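Local coordinates for protein GDP-6-deoxy-D-mannose reductase (Pseudomonas aeruginosa, PDB 6X3B) that binds NADPH and probably reduces GDP-4-dehydro-6-deoxy-D-mannose to GDP-rhamnose on the pathway to lipopolysaccharide O-antigen, at residues P147-P150 and Y151-S154; H238-G242 and A243-V247. All coordinates share one frame; numbering follows the deposited sequence.

Interaction 1: residues P147-P150 and Y151-S154. With NDP (NADPH dihydro-nicotinamide-adenine-dinucleotide phosphate), chain E.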
loop_
_atom_site.group_PDB
_atom_site.type_symbol
_atom_site.label_atom_id
_atom_site.label_comp_id
_atom_site.label_asym_id
_atom_site.label_seq_id
_atom_site.Cartn_x
_atom_site.Cartn_y
_atom_site.Cartn_z
ATOM N N PRO A 147 -1.320 8.002 -3.902
ATOM C CA PRO A 147 -2.761 7.854 -4.177
ATOM C C PRO A 147 -3.573 8.945 -3.515
ATOM O O PRO A 147 -3.330 9.303 -2.358
ATOM C CB PRO A 147 -3.109 6.487 -3.572
ATOM C CG PRO A 147 -1.829 5.797 -3.405
ATOM C CD PRO A 147 -0.766 6.811 -3.233
ATOM N N ARG A 148 -4.594 9.422 -4.240
ATOM C CA ARG A 148 -5.380 10.567 -3.800
ATOM C C ARG A 148 -6.830 10.227 -3.494
ATOM O O ARG A 148 -7.603 11.129 -3.145
ATOM C CB ARG A 148 -5.338 11.675 -4.857
ATOM C CG ARG A 148 -3.940 12.158 -5.170
ATOM C CD ARG A 148 -3.974 13.167 -6.310
ATOM N NE ARG A 148 -4.556 14.432 -5.875
ATOM C CZ ARG A 148 -3.893 15.365 -5.201
ATOM N NH1 ARG A 148 -2.625 15.170 -4.862
ATOM N NH2 ARG A 148 -4.500 16.501 -4.869
ATOM N N ASN A 149 -7.221 8.966 -3.590
ATOM C CA ASN A 149 -8.585 8.581 -3.268
ATOM C C ASN A 149 -8.550 7.167 -2.708
ATOM O O ASN A 149 -7.566 6.446 -2.907
ATOM C CB ASN A 149 -9.478 8.681 -4.516
ATOM C CG ASN A 149 -9.097 7.682 -5.577
ATOM O OD1 ASN A 149 -9.214 6.496 -5.365
ATOM N ND2 ASN A 149 -8.614 8.161 -6.716
ATOM N N PRO A 150 -9.593 6.744 -1.986
ATOM C CA PRO A 150 -9.546 5.409 -1.358
ATOM C C PRO A 150 -9.494 4.254 -2.348
ATOM O O PRO A 150 -9.002 3.178 -1.996
ATOM C CB PRO A 150 -10.836 5.358 -0.521
ATOM C CG PRO A 150 -11.309 6.797 -0.431
ATOM C CD PRO A 150 -10.856 7.448 -1.693
ATOM N N TYR A 151 -10.032 4.411 -3.555
ATOM C CA TYR A 151 -9.852 3.364 -4.561
ATOM C C TYR A 151 -8.373 3.210 -4.916
ATOM O O TYR A 151 -7.836 2.095 -4.925
ATOM C CB TYR A 151 -10.668 3.688 -5.802
ATOM C CG TYR A 151 -10.239 2.962 -7.056
ATOM C CD1 TYR A 151 -10.691 1.662 -7.327
ATOM C CD2 TYR A 151 -9.414 3.584 -7.986
ATOM C CE1 TYR A 151 -10.314 0.999 -8.496
ATOM C CE2 TYR A 151 -9.032 2.933 -9.155
ATOM C CZ TYR A 151 -9.489 1.645 -9.403
ATOM O OH TYR A 151 -9.117 1.007 -10.558
ATOM N N ALA A 152 -7.691 4.330 -5.177
ATOM C CA ALA A 152 -6.276 4.235 -5.531
ATOM C C ALA A 152 -5.455 3.706 -4.355
ATOM O O ALA A 152 -4.526 2.917 -4.555
ATOM C CB ALA A 152 -5.751 5.585 -6.020
ATOM N N VAL A 153 -5.817 4.099 -3.124
ATOM C CA VAL A 153 -5.188 3.541 -1.925
ATOM C C VAL A 153 -5.336 2.021 -1.900
ATOM O O VAL A 153 -4.362 1.283 -1.706
ATOM C CB VAL A 153 -5.794 4.176 -0.659
ATOM C CG1 VAL A 153 -5.376 3.402 0.601
ATOM C CG2 VAL A 153 -5.362 5.656 -0.535
ATOM N N SER A 154 -6.559 1.531 -2.126
ATOM C CA SER A 154 -6.806 0.091 -2.072
ATOM C C SER A 154 -6.064 -0.661 -3.172
ATOM O O SER A 154 -5.620 -1.791 -2.944
ATOM C CB SER A 154 -8.314 -0.189 -2.153
ATOM O OG SER A 154 -8.790 -0.063 -3.486
HETATM P PA NDP E . -16.123 -3.456 -13.351
HETATM O O1A NDP E . -16.555 -2.653 -12.171
HETATM O O2A NDP E . -16.791 -3.213 -14.662
HETATM O O5B NDP E . -16.205 -5.015 -12.996
HETATM C C5B NDP E . -15.917 -5.442 -11.643
HETATM C C4B NDP E . -16.075 -6.940 -11.556
HETATM O O4B NDP E . -15.764 -7.377 -10.209
HETATM C C3B NDP E . -17.477 -7.487 -11.865
HETATM O O3B NDP E . -17.399 -8.675 -12.644
HETATM C C2B NDP E . -18.054 -7.742 -10.478
HETATM O O2B NDP E . -19.018 -8.791 -10.521
HETATM C C1B NDP E . -16.807 -8.192 -9.731
HETATM N N9A NDP E . -16.899 -8.040 -8.285
HETATM C C8A NDP E . -17.090 -6.873 -7.589
HETATM N N7A NDP E . -17.138 -7.044 -6.292
HETATM C C5A NDP E . -16.969 -8.410 -6.120
HETATM C C6A NDP E . -16.926 -9.226 -4.975
HETATM N N6A NDP E . -17.061 -8.723 -3.751
HETATM N N1A NDP E . -16.745 -10.557 -5.147
HETATM C C2A NDP E . -16.616 -11.019 -6.397
HETATM N N3A NDP E . -16.639 -10.351 -7.547
HETATM C C4A NDP E . -16.821 -9.036 -7.342
HETATM O O3 NDP E . -14.545 -3.270 -13.552
HETATM P PN NDP E . -13.684 -3.027 -14.880
HETATM O O1N NDP E . -13.829 -4.221 -15.763
HETATM O O2N NDP E . -14.035 -1.688 -15.435
HETATM O O5D NDP E . -12.198 -2.982 -14.285
HETATM C C5D NDP E . -11.408 -4.195 -14.289
HETATM C C4D NDP E . -10.141 -3.959 -13.505
HETATM O O4D NDP E . -9.377 -2.907 -14.148
HETATM C C3D NDP E . -10.333 -3.516 -12.047
HETATM O O3D NDP E . -9.362 -4.111 -11.198
HETATM C C2D NDP E . -10.164 -2.002 -12.152
HETATM O O2D NDP E . -9.751 -1.406 -10.931
HETATM C C1D NDP E . -9.092 -1.880 -13.229
HETATM N N1N NDP E . -9.145 -0.571 -13.943
HETATM C C2N NDP E . -10.152 -0.289 -14.827
HETATM C C3N NDP E . -10.134 0.839 -15.602
HETATM C C7N NDP E . -11.369 1.204 -16.333
HETATM O O7N NDP E . -11.413 2.259 -16.973
HETATM N N7N NDP E . -12.400 0.373 -16.277
HETATM C C4N NDP E . -8.876 1.635 -15.666
HETATM C C5N NDP E . -7.888 1.272 -14.637
HETATM C C6N NDP E . -8.178 0.379 -13.720
HETATM P P2B NDP E . -20.483 -8.260 -10.095
HETATM O O1X NDP E . -21.394 -9.466 -10.180
HETATM O O2X NDP E . -20.372 -7.727 -8.682
HETATM O O3X NDP E . -20.867 -7.180 -11.084
#
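Asn149 OD1 meets the edge of the Tyr151 ring and also caps the helix that this tyrosine opens toward the cofactor. The carboxamide of Asn149 folds back over the start of the helix, its CG set between the backbone N and the carbonyl carbon (chi1 66°), and OD1 accepts from Ala152 N at 2.7 Å. This is an N-cap bond, nearly straight at the hydrogen (163°), with the donor lying above the amide plane instead of within it. The same OD1 sits 3.2 Å from Tyr151 CB, near the plane of the phenol ring. Regular helical bonding follows: Val153 N reaches Asn149 O at 2.9 Å, and Ser154 N reaches Pro150 O.

Tyr151 turns its CG anti to the backbone N (chi1 161°), which carries the ring out from the helix toward NADPH. There its OH shares a hydrogen bond of 2.5 Å with ribose O2D of the cofactor and lies 3.4 Å from nicotinamide C6N. The sequence Tyr151-Ala152-Val153-Ser154-Lys155 matches the YxxxK motif of the short-chain dehydrogenase/reductase family, and Lys155 NZ is also hydrogen-bonded to NADPH. Pro147 CB packs against Ala152 CB at 3.7 Å and touches Val153 CG2.

Ser154 OG bonds back to Tyr151 O and onward to Asn100 of helix 93-114, while Asn149 ND2 is held by Asp127. Helix 86-91 touches Asn149 and Tyr151, and Gln164 of the second subunit packs on Pro150 and Val153 at the start of helix 150-169.

Interaction 2: residues H238-G242 and A243-V247; sequences HGEAG and AVYNV
Tyr245 brings its OH end against the backbone at Gly239 and Glu240. A chi1 of -60° swings the ring away from its own carbonyl, and from there OH accepts from Glu240 N at 2.9 Å in a nearly straight bond (167° at the hydrogen). The donor lies at the ring edge, close to the ring plane. Gly239 comes in obliquely, its CA 3.9 Å from Tyr245 OH. The side chain of Glu240 joins in at its base: CB also touches the same OH, at 3.5 Å, after which the chain bends and crosses the tyrosine at about a right angle, leading its carboxylate away.

Between these two residues the backbone reverses. Ala243 N donates to Glu240 O at 3.0 Å, closing a type II beta turn in which Gly242 has a positive phi (86°), a conformation where a CB would clash with the carbonyl oxygen of Ala241. Ala243 CB tucks in 3.2 Å from Glu240 O. The tyrosine bond thus joins the first residue of the turn to a residue two positions past its last, so that Glu240 is bonded through its N-H to a side chain and through its carbonyl to the backbone.

The turn links helix 225-238 to strand 244-247, which runs parallel to strand 172-182; Tyr245 makes backbone hydrogen bonds with Val175 and Arg177 there. Its side chain touches Leu235 of helix 225-238 and Arg293 and Ala297 of helix 292-298.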
loop_
_atom_site.group_PDB
_atom_site.type_symbol
_atom_site.label_atom_id
_atom_site.label_comp_id
_atom_site.label_asym_id
_atom_site.label_seq_id
_atom_site.Cartn_x
_atom_site.Cartn_y
_atom_site.Cartn_z
ATOM N N HIS A 238 5.340 -13.475 -20.482
ATOM C CA HIS A 238 6.712 -12.971 -20.535
ATOM C C HIS A 238 7.137 -12.114 -19.348
ATOM O O HIS A 238 8.334 -11.817 -19.236
ATOM C CB HIS A 238 6.940 -12.151 -21.821
ATOM C CG HIS A 238 6.566 -12.871 -23.086
ATOM N ND1 HIS A 238 7.170 -14.052 -23.483
ATOM C CD2 HIS A 238 5.682 -12.555 -24.062
ATOM C CE1 HIS A 238 6.649 -14.442 -24.635
ATOM N NE2 HIS A 238 5.749 -13.550 -25.012
ATOM N N GLY A 239 6.217 -11.694 -18.476
ATOM C CA GLY A 239 6.583 -10.780 -17.402
ATOM C C GLY A 239 7.547 -11.392 -16.397
ATOM O O GLY A 239 7.645 -12.606 -16.222
ATOM N N GLU A 240 8.299 -10.522 -15.728
ATOM C CA GLU A 240 9.252 -10.964 -14.712
ATOM C C GLU A 240 8.575 -11.023 -13.351
ATOM O O GLU A 240 7.986 -10.032 -12.911
ATOM C CB GLU A 240 10.455 -10.024 -14.636
ATOM C CG GLU A 240 11.247 -9.964 -15.917
ATOM C CD GLU A 240 12.741 -9.749 -15.681
ATOM O OE1 GLU A 240 13.514 -9.778 -16.668
ATOM O OE2 GLU A 240 13.139 -9.554 -14.511
ATOM N N ALA A 241 8.667 -12.183 -12.691
ATOM C CA ALA A 241 8.131 -12.351 -11.342
ATOM C C ALA A 241 8.553 -11.192 -10.450
ATOM O O ALA A 241 9.717 -10.779 -10.458
ATOM C CB ALA A 241 8.613 -13.682 -10.744
ATOM N N GLY A 242 7.597 -10.644 -9.700
ATOM C CA GLY A 242 7.896 -9.567 -8.779
ATOM C C GLY A 242 7.870 -8.174 -9.371
ATOM O O GLY A 242 8.066 -7.201 -8.626
ATOM N N ALA A 243 7.605 -8.027 -10.668
ATOM C CA ALA A 243 7.728 -6.723 -11.307
ATOM C C ALA A 243 6.366 -6.055 -11.505
ATOM O O ALA A 243 5.339 -6.723 -11.652
ATOM C CB ALA A 243 8.454 -6.835 -12.651
ATOM N N VAL A 244 6.391 -4.717 -11.505
ATOM C CA VAL A 244 5.244 -3.854 -11.767
ATOM C C VAL A 244 5.397 -3.244 -13.156
ATOM O O VAL A 244 6.461 -2.706 -13.487
ATOM C CB VAL A 244 5.147 -2.744 -10.706
ATOM C CG1 VAL A 244 4.035 -1.760 -11.041
ATOM C CG2 VAL A 244 4.971 -3.345 -9.317
ATOM N N TYR A 245 4.331 -3.297 -13.960
ATOM C CA TYR A 245 4.360 -2.770 -15.322
ATOM C C TYR A 245 3.228 -1.782 -15.546
ATOM O O TYR A 245 2.064 -2.122 -15.297
ATOM C CB TYR A 245 4.226 -3.898 -16.352
ATOM C CG TYR A 245 5.324 -4.908 -16.265
ATOM C CD1 TYR A 245 5.230 -5.995 -15.409
ATOM C CD2 TYR A 245 6.466 -4.769 -17.041
ATOM C CE1 TYR A 245 6.251 -6.926 -15.325
ATOM C CE2 TYR A 245 7.490 -5.679 -16.967
ATOM C CZ TYR A 245 7.378 -6.752 -16.121
ATOM O OH TYR A 245 8.409 -7.641 -16.092
ATOM N N ASN A 246 3.559 -0.577 -16.029
ATOM C CA ASN A 246 2.543 0.295 -16.612
ATOM C C ASN A 246 1.992 -0.338 -17.885
ATOM O O ASN A 246 2.742 -0.891 -18.688
ATOM C CB ASN A 246 3.118 1.656 -16.982
ATOM C CG ASN A 246 3.491 2.496 -15.774
ATOM O OD1 ASN A 246 3.017 2.263 -14.650
ATOM N ND2 ASN A 246 4.329 3.493 -16.009
ATOM N N VAL A 247 0.685 -0.220 -18.082
ATOM C CA VAL A 247 0.049 -0.601 -19.344
ATOM C C VAL A 247 -0.594 0.672 -19.888
ATOM O O VAL A 247 -1.629 1.125 -19.383
ATOM C CB VAL A 247 -0.968 -1.736 -19.170
ATOM C CG1 VAL A 247 -1.663 -2.049 -20.525
ATOM C CG2 VAL A 247 -0.282 -3.018 -18.600
#

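Overall arrangement
Taken together, the two contacts illustrate how two tyrosines use the phenol oxygen differently: in interaction 1 it meets a cofactor, in interaction 2 it accepts a hydrogen bond from a backbone N-H. Their centres lie 21 Å apart and their nearest atoms about 12 Å, so they do not touch. Interaction 1 borders the nicotinamide end of NADPH directly, whereas in interaction 2 the side chain of Val244 is about 13 Å from the cofactor. The link between them runs through the mixed sheet: strand 172-182, which follows helix 150-169 in the chain, is the parallel neighbour of strand 244-247 and of strand 119-123, which precedes the loop of interaction 1.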